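Local coordinates for PUM-HD domain-containing protein (PDB 7CGF), which binds PBE RNA through the Pumilio homology domain present here and probably recognises the 3' untranslated regions of messenger RNAs, at residues V301-D306 with Y311-M316; R252-L257 with K282-G287; K315-V320 with R326-T331; H236-E239 with D245-V248. The protein carries 2 engineered substitutions. All coordinates share one frame; numbering follows the deposited sequence.

The contacts follow the chain in the order 4, 2, 1, 3, and none nests in another. Contact 4 closes the short turn between helices 230-240 and 243-255. Contact 2 starts further along helix 243-255. It closes a longer excursion through helices 257-261 and 266-276 and ends on helix 279-290. Contact 1 closes the short link between helices 299-304 and 309-319. Contact 3 begins on the residues where contact 1 ends, sharing Lys315 and Met316, and joins helix 309-319 to helix 322-332. Contact 2 touches the three others: Met284 meets Met247 of contact 4, Leu257 meets Met303 of contact 1, and Val286 meets Val320 of contact 3. Together they tie neighbouring helices near the C-terminal end of the Pumilio solenoid.

Contact 1 (V301-D306 with Y311-M316); sequences VQMMKD and YVVQKM. With nucleotides of chain B.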
loop_
_atom_site.group_PDB
_atom_site.type_symbol
_atom_site.label_atom_id
_atom_site.label_comp_id
_atom_site.label_asym_id
_atom_site.label_seq_id
_atom_site.Cartn_x
_atom_site.Cartn_y
_atom_site.Cartn_z
ATOM N N VAL A 301 -8.277 -5.265 -34.045
ATOM C CA VAL A 301 -9.082 -4.226 -34.677
ATOM C C VAL A 301 -10.290 -3.884 -33.811
ATOM O O VAL A 301 -10.558 -2.709 -33.531
ATOM C CB VAL A 301 -9.503 -4.671 -36.087
ATOM C CG1 VAL A 301 -10.385 -3.616 -36.731
ATOM C CG2 VAL A 301 -8.266 -4.956 -36.929
ATOM N N GLN A 302 -11.025 -4.908 -33.361
ATOM C CA GLN A 302 -12.138 -4.695 -32.440
ATOM C C GLN A 302 -11.680 -3.960 -31.188
ATOM O O GLN A 302 -12.375 -3.068 -30.688
ATOM C CB GLN A 302 -12.765 -6.031 -32.056
ATOM C CG GLN A 302 -13.179 -6.893 -33.238
ATOM C CD GLN A 302 -13.707 -8.248 -32.818
ATOM O OE1 GLN A 302 -14.373 -8.377 -31.793
ATOM N NE2 GLN A 302 -13.396 -9.275 -33.605
ATOM N N MET A 303 -10.499 -4.316 -30.680
ATOM C CA MET A 303 -9.978 -3.676 -29.477
ATOM C C MET A 303 -9.741 -2.187 -29.692
ATOM O O MET A 303 -9.982 -1.377 -28.792
ATOM C CB MET A 303 -8.686 -4.379 -29.048
ATOM C CG MET A 303 -8.931 -5.743 -28.420
ATOM S SD MET A 303 -7.381 -6.645 -28.170
ATOM C CE MET A 303 -6.556 -5.609 -26.966
ATOM N N MET A 304 -9.269 -1.800 -30.875
ATOM C CA MET A 304 -8.982 -0.394 -31.127
ATOM C C MET A 304 -10.247 0.452 -31.162
ATOM O O MET A 304 -10.163 1.672 -30.990
ATOM C CB MET A 304 -8.209 -0.245 -32.439
ATOM C CG MET A 304 -6.779 -0.759 -32.373
ATOM S SD MET A 304 -5.943 -0.753 -33.972
ATOM C CE MET A 304 -5.560 0.989 -34.114
ATOM N N LYS A 305 -11.404 -0.165 -31.378
ATOM C CA LYS A 305 -12.682 0.533 -31.384
ATOM C C LYS A 305 -13.274 0.703 -29.990
ATOM O O LYS A 305 -14.334 1.325 -29.862
ATOM C CB LYS A 305 -13.685 -0.217 -32.265
ATOM C CG LYS A 305 -13.311 -0.268 -33.746
ATOM C CD LYS A 305 -14.160 -1.287 -34.495
ATOM C CE LYS A 305 -13.814 -1.298 -35.978
ATOM N NZ LYS A 305 -14.411 -2.458 -36.694
ATOM N N ASP A 306 -12.625 0.176 -28.950
ATOM C CA ASP A 306 -13.224 0.072 -27.628
ATOM C C ASP A 306 -12.608 1.072 -26.657
ATOM O O ASP A 306 -11.421 1.404 -26.736
ATOM C CB ASP A 306 -13.086 -1.357 -27.073
ATOM C CG ASP A 306 -13.659 -1.500 -25.673
ATOM O OD1 ASP A 306 -14.888 -1.704 -25.531
ATOM O OD2 ASP A 306 -12.873 -1.420 -24.706
ATOM N N TYR A 311 -6.423 1.397 -25.351
ATOM C CA TYR A 311 -5.199 1.594 -24.593
ATOM C C TYR A 311 -4.373 0.319 -24.534
ATOM O O TYR A 311 -3.139 0.386 -24.495
ATOM C CB TYR A 311 -5.513 2.066 -23.173
ATOM C CG TYR A 311 -6.123 3.439 -23.095
ATOM C CD1 TYR A 311 -5.326 4.582 -23.189
ATOM C CD2 TYR A 311 -7.488 3.594 -22.914
ATOM C CE1 TYR A 311 -5.888 5.850 -23.097
ATOM C CE2 TYR A 311 -8.057 4.861 -22.822
ATOM C CZ TYR A 311 -7.252 5.976 -22.918
ATOM O OH TYR A 311 -7.839 7.222 -22.819
ATOM N N VAL A 312 -5.030 -0.838 -24.483
ATOM C CA VAL A 312 -4.282 -2.091 -24.460
ATOM C C VAL A 312 -3.536 -2.270 -25.767
ATOM O O VAL A 312 -2.384 -2.718 -25.782
ATOM C CB VAL A 312 -5.210 -3.284 -24.179
ATOM C CG1 VAL A 312 -4.396 -4.587 -24.134
ATOM C CG2 VAL A 312 -5.980 -3.067 -22.878
ATOM N N VAL A 313 -4.167 -1.900 -26.886
ATOM C CA VAL A 313 -3.490 -2.026 -28.180
ATOM C C VAL A 313 -2.296 -1.083 -28.243
ATOM O O VAL A 313 -1.205 -1.462 -28.684
ATOM C CB VAL A 313 -4.484 -1.785 -29.335
ATOM C CG1 VAL A 313 -3.748 -1.777 -30.690
ATOM C CG2 VAL A 313 -5.564 -2.841 -29.337
ATOM N N GLN A 314 -2.470 0.154 -27.776
ATOM C CA GLN A 314 -1.345 1.077 -27.722
ATOM C C GLN A 314 -0.204 0.508 -26.884
ATOM O O GLN A 314 0.965 0.589 -27.273
ATOM C CB GLN A 314 -1.812 2.424 -27.168
ATOM C CG GLN A 314 -0.707 3.452 -27.026
ATOM C CD GLN A 314 -0.312 4.046 -28.363
ATOM O OE1 GLN A 314 -1.157 4.229 -29.241
ATOM N NE2 GLN A 314 0.970 4.351 -28.526
ATOM N N LYS A 315 -0.522 -0.072 -25.725
ATOM C CA LYS A 315 0.525 -0.650 -24.887
ATOM C C LYS A 315 1.240 -1.799 -25.597
ATOM O O LYS A 315 2.455 -1.962 -25.456
ATOM C CB LYS A 315 -0.086 -1.123 -23.567
ATOM C CG LYS A 315 0.917 -1.673 -22.556
ATOM C CD LYS A 315 1.927 -0.627 -22.088
ATOM C CE LYS A 315 1.266 0.517 -21.329
ATOM N NZ LYS A 315 2.291 1.297 -20.589
ATOM N N MET A 316 0.499 -2.621 -26.336
ATOM C CA MET A 316 1.110 -3.695 -27.118
ATOM C C MET A 316 2.152 -3.145 -28.081
ATOM O O MET A 316 3.304 -3.586 -28.079
ATOM C CB MET A 316 0.046 -4.457 -27.896
ATOM C CG MET A 316 -0.998 -5.134 -27.050
ATOM S SD MET A 316 -2.171 -5.970 -28.115
ATOM C CE MET A 316 -1.083 -7.133 -28.784
ATOM P P G B 2 -10.244 9.775 -19.928
ATOM O OP1 G B 2 -10.890 10.567 -18.856
ATOM O OP2 G B 2 -8.849 10.084 -20.282
ATOM O "O5'" G B 2 -10.313 8.257 -19.432
ATOM C "C5'" G B 2 -11.559 7.594 -19.307
ATOM C "C4'" G B 2 -11.377 6.216 -18.724
ATOM O "O4'" G B 2 -10.604 5.402 -19.640
ATOM C "C3'" G B 2 -10.589 6.158 -17.427
ATOM O "O3'" G B 2 -11.398 6.483 -16.312
ATOM C "C2'" G B 2 -10.051 4.724 -17.430
ATOM O "O2'" G B 2 -11.052 3.795 -17.043
ATOM C "C1'" G B 2 -9.771 4.514 -18.918
ATOM N N9 G B 2 -8.359 4.776 -19.254
ATOM C C8 G B 2 -7.701 5.973 -19.427
ATOM N N7 G B 2 -6.430 5.836 -19.702
ATOM C C5 G B 2 -6.227 4.458 -19.706
ATOM C C6 G B 2 -5.058 3.690 -19.942
ATOM O O6 G B 2 -3.914 4.071 -20.209
ATOM N N1 G B 2 -5.322 2.320 -19.852
ATOM C C2 G B 2 -6.547 1.776 -19.583
ATOM N N2 G B 2 -6.587 0.434 -19.525
ATOM N N3 G B 2 -7.648 2.483 -19.341
ATOM C C4 G B 2 -7.405 3.804 -19.433
ATOM P P U B 1 -9.219 12.679 -25.495
ATOM O OP1 U B 1 -10.055 12.083 -26.575
ATOM O OP2 U B 1 -7.739 12.730 -25.693
ATOM O "O5'" U B 1 -9.571 11.967 -24.103
ATOM C "C5'" U B 1 -10.902 11.959 -23.594
ATOM C "C4'" U B 1 -11.469 10.562 -23.507
ATOM O "O4'" U B 1 -11.314 9.890 -24.788
ATOM C "C3'" U B 1 -10.796 9.625 -22.509
ATOM O "O3'" U B 1 -11.256 9.810 -21.179
ATOM C "C2'" U B 1 -11.104 8.247 -23.084
ATOM O "O2'" U B 1 -12.425 7.829 -22.782
ATOM C "C1'" U B 1 -11.029 8.522 -24.588
ATOM N N1 U B 1 -9.678 8.238 -25.112
ATOM C C2 U B 1 -9.409 6.928 -25.466
ATOM O O2 U B 1 -10.230 6.033 -25.388
ATOM N N3 U B 1 -8.135 6.718 -25.918
ATOM C C4 U B 1 -7.139 7.651 -26.042
ATOM O O4 U B 1 -6.054 7.294 -26.463
ATOM C C5 U B 1 -7.482 8.983 -25.643
ATOM C C6 U B 1 -8.716 9.213 -25.200
#
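Val312 and Val313 pack against Met303 and Met304, while Tyr311, just before them, turns to the RNA. The Tyr311 ring lies between two nucleotides of chain B. The G2 base covers one face, with its C5 3.3 Å above the ring plane and over the centre. U1 lies on the far side at a slant, its N3 3.2 Å from Tyr311 CZ. With an alanine here, both bases would probably lose this aromatic surface and be freer to shift. Val312 CG1 is 3.7 Å from Met303 CE, which the bend at chi3 (65°) turns toward helix 309-319. Val313 is gripped by both methionines. Its CG2 presses on Met303 CB at a tight 3.5 Å, and its CG1 sits 3.6 Å from Met304 CG. Tyr311 holds the stacking position of a PUF repeat, and Asn310 and Gln314 the positions that usually contact a base edge. Helix 266-276 flanks Tyr311, Val312 and Met316 on the preceding side. Helix 345-351 touches Met304, Tyr311 and Gln314.

Contact 2 (R252-L257 with K282-G287); sequences RVSNNL and KSMIVG
Ser254 packs closely against Met284 and Ile285, and here the two helices nearly touch. The CA atoms of Ser254 and Ile285 are 5.1 Å apart. Ser254 OG lies 3.5 Å from Ile285 CG1 and 3.7 Å from Met284 CB. This hydroxyl does not bond across the contact. Its partner is Val250 O, one turn back in its helix, reached with chi1 at -65°. The small side chain lets the helices come close. The buried Leu257 side is looser. Leu257 CD1 meets Ile285 CG2 at 4.1 Å, their side chains crossing at about a right angle. Met284 is partly exposed and marks the more open side. Away from the interface, Asn256 ND2 folds back to Arg252 O at 2.9 Å, in the carbonyl plane and on a lone pair. The contact joins helix 243-255 and the start of helix 257-261 to helix 279-290 within the predicted Pumilio repeat 252-287 of the PUM-HD solenoid. Helix 266-276 covers the inner side, where Ile270 meets Leu257, and Cys273 and Leu274 meet Ile285.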
loop_
_atom_site.group_PDB
_atom_site.type_symbol
_atom_site.label_atom_id
_atom_site.label_comp_id
_atom_site.label_asym_id
_atom_site.label_seq_id
_atom_site.Cartn_x
_atom_site.Cartn_y
_atom_site.Cartn_z
ATOM N N ARG A 252 -4.478 -17.346 -19.512
ATOM C CA ARG A 252 -5.890 -17.034 -19.314
ATOM C C ARG A 252 -6.280 -15.738 -20.017
ATOM O O ARG A 252 -7.351 -15.660 -20.636
ATOM C CB ARG A 252 -6.207 -16.951 -17.823
ATOM C CG ARG A 252 -7.694 -16.831 -17.557
ATOM C CD ARG A 252 -8.055 -17.272 -16.156
ATOM N NE ARG A 252 -9.505 -17.308 -15.997
ATOM C CZ ARG A 252 -10.235 -18.411 -16.105
ATOM N NH1 ARG A 252 -9.645 -19.577 -16.348
ATOM N NH2 ARG A 252 -11.552 -18.351 -15.957
ATOM N N VAL A 253 -5.436 -14.709 -19.891
ATOM C CA VAL A 253 -5.674 -13.425 -20.546
ATOM C C VAL A 253 -5.704 -13.599 -22.054
ATOM O O VAL A 253 -6.582 -13.061 -22.740
ATOM C CB VAL A 253 -4.602 -12.410 -20.107
ATOM C CG1 VAL A 253 -4.606 -11.194 -21.011
ATOM C CG2 VAL A 253 -4.831 -11.996 -18.642
ATOM N N SER A 254 -4.750 -14.352 -22.599
ATOM C CA SER A 254 -4.703 -14.538 -24.046
ATOM C C SER A 254 -5.914 -15.301 -24.551
ATOM O O SER A 254 -6.472 -14.957 -25.601
ATOM C CB SER A 254 -3.416 -15.258 -24.442
ATOM O OG SER A 254 -2.300 -14.443 -24.136
ATOM N N ASN A 255 -6.339 -16.336 -23.821
ATOM C CA ASN A 255 -7.497 -17.114 -24.241
ATOM C C ASN A 255 -8.796 -16.334 -24.135
ATOM O O ASN A 255 -9.793 -16.733 -24.747
ATOM C CB ASN A 255 -7.603 -18.404 -23.424
ATOM C CG ASN A 255 -6.516 -19.405 -23.775
ATOM O OD1 ASN A 255 -5.910 -19.329 -24.844
ATOM N ND2 ASN A 255 -6.279 -20.359 -22.883
ATOM N N ASN A 256 -8.817 -15.240 -23.375
ATOM C CA ASN A 256 -10.020 -14.444 -23.175
ATOM C C ASN A 256 -9.728 -12.973 -23.407
ATOM O O ASN A 256 -10.225 -12.106 -22.685
ATOM C CB ASN A 256 -10.588 -14.674 -21.780
ATOM C CG ASN A 256 -10.938 -16.126 -21.540
ATOM O OD1 ASN A 256 -12.030 -16.573 -21.893
ATOM N ND2 ASN A 256 -10.004 -16.878 -20.969
ATOM N N LEU A 257 -8.943 -12.676 -24.451
ATOM C CA LEU A 257 -8.316 -11.362 -24.591
ATOM C C LEU A 257 -9.346 -10.257 -24.782
ATOM O O LEU A 257 -9.235 -9.189 -24.169
ATOM C CB LEU A 257 -7.327 -11.371 -25.760
ATOM C CG LEU A 257 -6.581 -10.056 -26.012
ATOM C CD1 LEU A 257 -5.683 -9.691 -24.841
ATOM C CD2 LEU A 257 -5.776 -10.108 -27.303
ATOM N N LYS A 282 4.469 -12.018 -24.393
ATOM C CA LYS A 282 4.021 -11.034 -25.370
ATOM C C LYS A 282 3.600 -11.709 -26.667
ATOM O O LYS A 282 2.607 -11.316 -27.287
ATOM C CB LYS A 282 5.131 -10.014 -25.629
ATOM C CG LYS A 282 5.473 -9.126 -24.443
ATOM C CD LYS A 282 6.802 -8.417 -24.672
ATOM C CE LYS A 282 7.155 -7.533 -23.506
ATOM N NZ LYS A 282 8.404 -6.753 -23.750
ATOM N N SER A 283 4.329 -12.751 -27.078
ATOM C CA SER A 283 3.968 -13.496 -28.282
ATOM C C SER A 283 2.577 -14.119 -28.167
ATOM O O SER A 283 1.825 -14.159 -29.148
ATOM C CB SER A 283 5.040 -14.567 -28.550
ATOM O OG SER A 283 4.662 -15.484 -29.561
ATOM N N MET A 284 2.219 -14.629 -26.984
ATOM C CA MET A 284 0.895 -15.220 -26.807
ATOM C C MET A 284 -0.208 -14.173 -26.922
ATOM O O MET A 284 -1.256 -14.434 -27.530
ATOM C CB MET A 284 0.815 -15.924 -25.458
ATOM C CG MET A 284 1.756 -17.106 -25.380
ATOM S SD MET A 284 1.822 -17.744 -23.717
ATOM C CE MET A 284 0.081 -18.122 -23.504
ATOM N N ILE A 285 0.002 -12.999 -26.319
ATOM C CA ILE A 285 -1.001 -11.932 -26.370
ATOM C C ILE A 285 -1.121 -11.386 -27.789
ATOM O O ILE A 285 -2.229 -11.227 -28.311
ATOM C CB ILE A 285 -0.657 -10.821 -25.362
ATOM C CG1 ILE A 285 -0.678 -11.375 -23.938
ATOM C CG2 ILE A 285 -1.627 -9.635 -25.499
ATOM C CD1 ILE A 285 -0.087 -10.419 -22.895
ATOM N N VAL A 286 0.018 -11.119 -28.441
ATOM C CA VAL A 286 -0.002 -10.652 -29.833
ATOM C C VAL A 286 -0.694 -11.666 -30.743
ATOM O O VAL A 286 -1.511 -11.301 -31.601
ATOM C CB VAL A 286 1.425 -10.340 -30.315
ATOM C CG1 VAL A 286 1.428 -10.061 -31.814
ATOM C CG2 VAL A 286 1.990 -9.144 -29.565
ATOM N N GLY A 287 -0.386 -12.953 -30.577
ATOM C CA GLY A 287 -1.010 -13.960 -31.420
ATOM C C GLY A 287 -2.511 -14.033 -31.229
ATOM O O GLY A 287 -3.263 -14.208 -32.191
#

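Contact 3 (K315-V320 with R326-T331); sequences KMFDQV and RELILT
Within the predicted Pumilio repeat 294-331, Met316, Phe317 and Val320 pack against Leu328 and Ile329. The segments on helices 309-319 and 322-332 run roughly antiparallel, at 140°, their axes coming within 10.7 Å. Leu328 fills the middle. Its CB touches Phe317 CZ at 3.7 Å, and its CD1 lies over one face of the ring, offset toward the rim. Ile329 CG1 instead meets the ring edge near its plane, 3.8 Å from Phe317 CE2. Leu328 CD2 takes Met316 CE at 3.9 Å, and Leu328 CD1 meets Val320 CG2 tip to tip at 4.2 Å. Val320 CG2 sits between its backbone N and carbonyl carbon, chi1 of -58° having placed CG1 opposite that carbon. Within helix 322-332, Thr331 OG1 gives a hydrogen bond to Glu327 O at 2.6 Å. Thr331 N reaches that oxygen from the opposite face of the carbonyl plane. Every contact between the segments is apolar, so their fit rests on shape and burial rather than on directed bonds.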
loop_
_atom_site.group_PDB
_atom_site.type_symbol
_atom_site.label_atom_id
_atom_site.label_comp_id
_atom_site.label_asym_id
_atom_site.label_seq_id
_atom_site.Cartn_x
_atom_site.Cartn_y
_atom_site.Cartn_z
ATOM N N LYS A 315 -0.522 -0.072 -25.725
ATOM C CA LYS A 315 0.525 -0.650 -24.887
ATOM C C LYS A 315 1.240 -1.799 -25.597
ATOM O O LYS A 315 2.455 -1.962 -25.456
ATOM C CB LYS A 315 -0.086 -1.123 -23.567
ATOM C CG LYS A 315 0.917 -1.673 -22.556
ATOM C CD LYS A 315 1.927 -0.627 -22.088
ATOM C CE LYS A 315 1.266 0.517 -21.329
ATOM N NZ LYS A 315 2.291 1.297 -20.589
ATOM N N MET A 316 0.499 -2.621 -26.336
ATOM C CA MET A 316 1.110 -3.695 -27.118
ATOM C C MET A 316 2.152 -3.145 -28.081
ATOM O O MET A 316 3.304 -3.586 -28.079
ATOM C CB MET A 316 0.046 -4.457 -27.896
ATOM C CG MET A 316 -0.998 -5.134 -27.050
ATOM S SD MET A 316 -2.171 -5.970 -28.115
ATOM C CE MET A 316 -1.083 -7.133 -28.784
ATOM N N PHE A 317 1.762 -2.171 -28.911
ATOM C CA PHE A 317 2.711 -1.576 -29.849
ATOM C C PHE A 317 3.939 -1.040 -29.127
ATOM O O PHE A 317 5.066 -1.180 -29.611
ATOM C CB PHE A 317 2.045 -0.451 -30.649
ATOM C CG PHE A 317 1.298 -0.919 -31.867
ATOM C CD1 PHE A 317 0.000 -1.395 -31.770
ATOM C CD2 PHE A 317 1.887 -0.848 -33.127
ATOM C CE1 PHE A 317 -0.704 -1.816 -32.903
ATOM C CE2 PHE A 317 1.192 -1.270 -34.263
ATOM C CZ PHE A 317 -0.099 -1.750 -34.156
ATOM N N ASP A 318 3.746 -0.435 -27.953
ATOM C CA ASP A 318 4.873 0.170 -27.257
ATOM C C ASP A 318 5.809 -0.856 -26.624
ATOM O O ASP A 318 6.983 -0.541 -26.404
ATOM C CB ASP A 318 4.361 1.148 -26.191
ATOM C CG ASP A 318 3.559 2.301 -26.787
ATOM O OD1 ASP A 318 3.669 2.555 -28.012
ATOM O OD2 ASP A 318 2.817 2.966 -26.027
ATOM N N GLN A 319 5.340 -2.081 -26.355
ATOM C CA GLN A 319 6.090 -3.019 -25.525
ATOM C C GLN A 319 6.651 -4.238 -26.245
ATOM O O GLN A 319 7.506 -4.919 -25.672
ATOM C CB GLN A 319 5.216 -3.520 -24.362
ATOM C CG GLN A 319 4.758 -2.429 -23.404
ATOM C CD GLN A 319 5.856 -1.958 -22.469
ATOM O OE1 GLN A 319 6.719 -2.740 -22.052
ATOM N NE2 GLN A 319 5.822 -0.678 -22.121
ATOM N N VAL A 320 6.199 -4.562 -27.448
ATOM C CA VAL A 320 6.553 -5.828 -28.065
ATOM C C VAL A 320 7.759 -5.634 -28.976
ATOM O O VAL A 320 8.237 -4.522 -29.183
ATOM C CB VAL A 320 5.359 -6.465 -28.816
ATOM C CG1 VAL A 320 4.185 -6.679 -27.851
ATOM C CG2 VAL A 320 4.956 -5.629 -30.028
ATOM N N ARG A 326 5.537 -5.991 -36.283
ATOM C CA ARG A 326 5.322 -6.224 -37.704
ATOM C C ARG A 326 4.036 -7.007 -37.949
ATOM O O ARG A 326 3.263 -6.673 -38.853
ATOM C CB ARG A 326 6.548 -6.935 -38.280
ATOM C CG ARG A 326 6.440 -7.350 -39.710
ATOM C CD ARG A 326 7.806 -7.815 -40.195
ATOM N NE ARG A 326 7.707 -8.380 -41.531
ATOM C CZ ARG A 326 7.381 -9.644 -41.756
ATOM N NH1 ARG A 326 7.304 -10.102 -42.999
ATOM N NH2 ARG A 326 7.144 -10.448 -40.723
ATOM N N GLU A 327 3.758 -8.024 -37.125
ATOM C CA GLU A 327 2.512 -8.768 -37.290
ATOM C C GLU A 327 1.298 -7.897 -36.968
ATOM O O GLU A 327 0.261 -7.992 -37.638
ATOM C CB GLU A 327 2.518 -10.023 -36.414
ATOM C CG GLU A 327 1.243 -10.863 -36.559
ATOM C CD GLU A 327 1.216 -12.095 -35.658
ATOM O OE1 GLU A 327 0.303 -12.940 -35.830
ATOM O OE2 GLU A 327 2.105 -12.223 -34.783
ATOM N N LEU A 328 1.401 -7.059 -35.933
ATOM C CA LEU A 328 0.293 -6.165 -35.599
ATOM C C LEU A 328 0.015 -5.177 -36.724
ATOM O O LEU A 328 -1.148 -4.907 -37.051
ATOM C CB LEU A 328 0.596 -5.404 -34.311
ATOM C CG LEU A 328 0.557 -6.217 -33.020
ATOM C CD1 LEU A 328 1.262 -5.445 -31.943
ATOM C CD2 LEU A 328 -0.885 -6.490 -32.630
ATOM N N ILE A 329 1.073 -4.608 -37.306
ATOM C CA ILE A 329 0.910 -3.648 -38.400
ATOM C C ILE A 329 0.259 -4.317 -39.606
ATOM O O ILE A 329 -0.687 -3.786 -40.203
ATOM C CB ILE A 329 2.267 -3.025 -38.768
ATOM C CG1 ILE A 329 2.744 -2.089 -37.656
ATOM C CG2 ILE A 329 2.184 -2.307 -40.121
ATOM C CD1 ILE A 329 4.254 -1.905 -37.613
ATOM N N LEU A 330 0.747 -5.501 -39.976
ATOM C CA LEU A 330 0.184 -6.189 -41.132
ATOM C C LEU A 330 -1.273 -6.567 -40.898
ATOM O O LEU A 330 -2.057 -6.634 -41.851
ATOM C CB LEU A 330 1.037 -7.414 -41.470
ATOM C CG LEU A 330 2.466 -7.032 -41.892
ATOM C CD1 LEU A 330 3.407 -8.223 -41.929
ATOM C CD2 LEU A 330 2.461 -6.312 -43.243
ATOM N N THR A 331 -1.664 -6.772 -39.638
ATOM C CA THR A 331 -3.038 -7.129 -39.314
ATOM C C THR A 331 -3.963 -5.915 -39.300
ATOM O O THR A 331 -5.128 -6.021 -39.696
ATOM C CB THR A 331 -3.067 -7.839 -37.951
ATOM O OG1 THR A 331 -2.165 -8.953 -37.983
ATOM C CG2 THR A 331 -4.456 -8.341 -37.623
#

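Contact 4 (H236-E239 with D245-V248); sequences HVIE and DRMV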
loop_
_atom_site.group_PDB
_atom_site.type_symbol
_atom_site.label_atom_id
_atom_site.label_comp_id
_atom_site.label_asym_id
_atom_site.label_seq_id
_atom_site.Cartn_x
_atom_site.Cartn_y
_atom_site.Cartn_z
ATOM N N HIS A 236 -0.027 -7.088 -8.845
ATOM C CA HIS A 236 1.057 -7.448 -7.935
ATOM C C HIS A 236 1.457 -8.914 -8.065
ATOM O O HIS A 236 2.640 -9.232 -7.889
ATOM C CB HIS A 236 0.662 -7.106 -6.497
ATOM C CG HIS A 236 0.995 -5.698 -6.116
ATOM N ND1 HIS A 236 0.408 -4.605 -6.717
ATOM C CD2 HIS A 236 1.897 -5.200 -5.233
ATOM C CE1 HIS A 236 0.915 -3.496 -6.205
ATOM N NE2 HIS A 236 1.825 -3.830 -5.308
ATOM N N VAL A 237 0.501 -9.811 -8.348
ATOM C CA VAL A 237 0.829 -11.215 -8.640
ATOM C C VAL A 237 1.711 -11.313 -9.879
ATOM O O VAL A 237 2.721 -12.024 -9.886
ATOM C CB VAL A 237 -0.444 -12.057 -8.808
ATOM C CG1 VAL A 237 -0.058 -13.526 -9.181
ATOM C CG2 VAL A 237 -1.257 -12.030 -7.530
ATOM N N ILE A 238 1.332 -10.612 -10.957
ATOM C CA ILE A 238 2.159 -10.608 -12.162
ATOM C C ILE A 238 3.591 -10.200 -11.843
ATOM O O ILE A 238 4.556 -10.843 -12.285
ATOM C CB ILE A 238 1.529 -9.693 -13.229
ATOM C CG1 ILE A 238 0.228 -10.328 -13.730
ATOM C CG2 ILE A 238 2.521 -9.462 -14.391
ATOM C CD1 ILE A 238 -0.735 -9.348 -14.451
ATOM N N GLU A 239 3.760 -9.159 -11.040
ATOM C CA GLU A 239 5.111 -8.677 -10.778
ATOM C C GLU A 239 5.863 -9.580 -9.809
ATOM O O GLU A 239 7.042 -9.881 -10.032
ATOM C CB GLU A 239 5.069 -7.253 -10.245
ATOM C CG GLU A 239 6.459 -6.694 -10.020
ATOM C CD GLU A 239 6.477 -5.204 -9.851
ATOM O OE1 GLU A 239 5.413 -4.561 -10.007
ATOM O OE2 GLU A 239 7.569 -4.669 -9.574
ATOM N N ASP A 245 3.082 -18.625 -12.286
ATOM C CA ASP A 245 1.958 -17.720 -12.059
ATOM C C ASP A 245 1.739 -16.816 -13.260
ATOM O O ASP A 245 0.600 -16.633 -13.705
ATOM C CB ASP A 245 2.188 -16.859 -10.819
ATOM C CG ASP A 245 2.185 -17.660 -9.539
ATOM O OD1 ASP A 245 1.425 -18.658 -9.444
ATOM O OD2 ASP A 245 2.937 -17.256 -8.630
ATOM N N ARG A 246 2.823 -16.248 -13.802
ATOM C CA ARG A 246 2.674 -15.389 -14.974
ATOM C C ARG A 246 2.213 -16.189 -16.183
ATOM O O ARG A 246 1.373 -15.718 -16.954
ATOM C CB ARG A 246 3.976 -14.647 -15.275
ATOM C CG ARG A 246 4.176 -13.392 -14.447
ATOM C CD ARG A 246 5.465 -12.674 -14.783
ATOM N NE ARG A 246 6.639 -13.497 -14.499
ATOM C CZ ARG A 246 7.128 -13.661 -13.276
ATOM N NH1 ARG A 246 6.538 -13.057 -12.248
ATOM N NH2 ARG A 246 8.197 -14.425 -13.076
ATOM N N MET A 247 2.727 -17.417 -16.354
ATOM C CA MET A 247 2.257 -18.240 -17.464
ATOM C C MET A 247 0.764 -18.527 -17.342
ATOM O O MET A 247 0.020 -18.414 -18.324
ATOM C CB MET A 247 3.071 -19.541 -17.543
ATOM C CG MET A 247 2.525 -20.574 -18.525
ATOM S SD MET A 247 2.470 -19.921 -20.207
ATOM C CE MET A 247 4.030 -19.178 -20.304
ATOM N N VAL A 248 0.296 -18.871 -16.139
ATOM C CA VAL A 248 -1.122 -19.157 -15.986
ATOM C C VAL A 248 -1.940 -17.909 -16.300
ATOM O O VAL A 248 -2.969 -17.980 -16.990
ATOM C CB VAL A 248 -1.404 -19.698 -14.570
ATOM C CG1 VAL A 248 -2.891 -19.728 -14.299
ATOM C CG2 VAL A 248 -0.827 -21.101 -14.428
#
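The facing turns of helices 230-240 and 243-255 come together at Ile238 and Arg246, whose CA atoms are 5.6 Å apart. Both segments lie in the predicted Pumilio repeat 216-251 and are helical throughout, and five residues, three of them helical, separate them. The side chain of Arg246 carries the contact. Its chain turns at chi3 (-62°), which brings the guanidinium back toward the end of helix 230-240. Arg246 NH1 gives a hydrogen bond to Ile238 O at 3.0 Å, with an angle of 157° at the hydrogen. The oxygen lies at the edge of the guanidinium, close to its plane, while the donor is tilted 26° from the carbonyl plane. The aliphatic part of the arginine also crowds this carbonyl, with Arg246 CD 3.2 Å from Ile238 O. Arg246 CG lies 4.3 Å from Ile238 CG2. Beside this, Val237 CG1 meets Asp245 CB at 4.3 Å in a looser apolar touch. The Asp245 carboxylate turns to Ser242 N through OD2. Arg246 NH1 also bonds Gly241 O, and NH2 forms a salt bridge with Glu243. A methionine in its place would probably leave Ile238 O and Gly241 O without this donor and Glu243 without its charged mate. One guanidinium thus serves two carbonyls and a carboxylate around the turn between consecutive helices. Its positive charge near the C-terminal end of helix 230-240 is likely to suit the partial negative charge there.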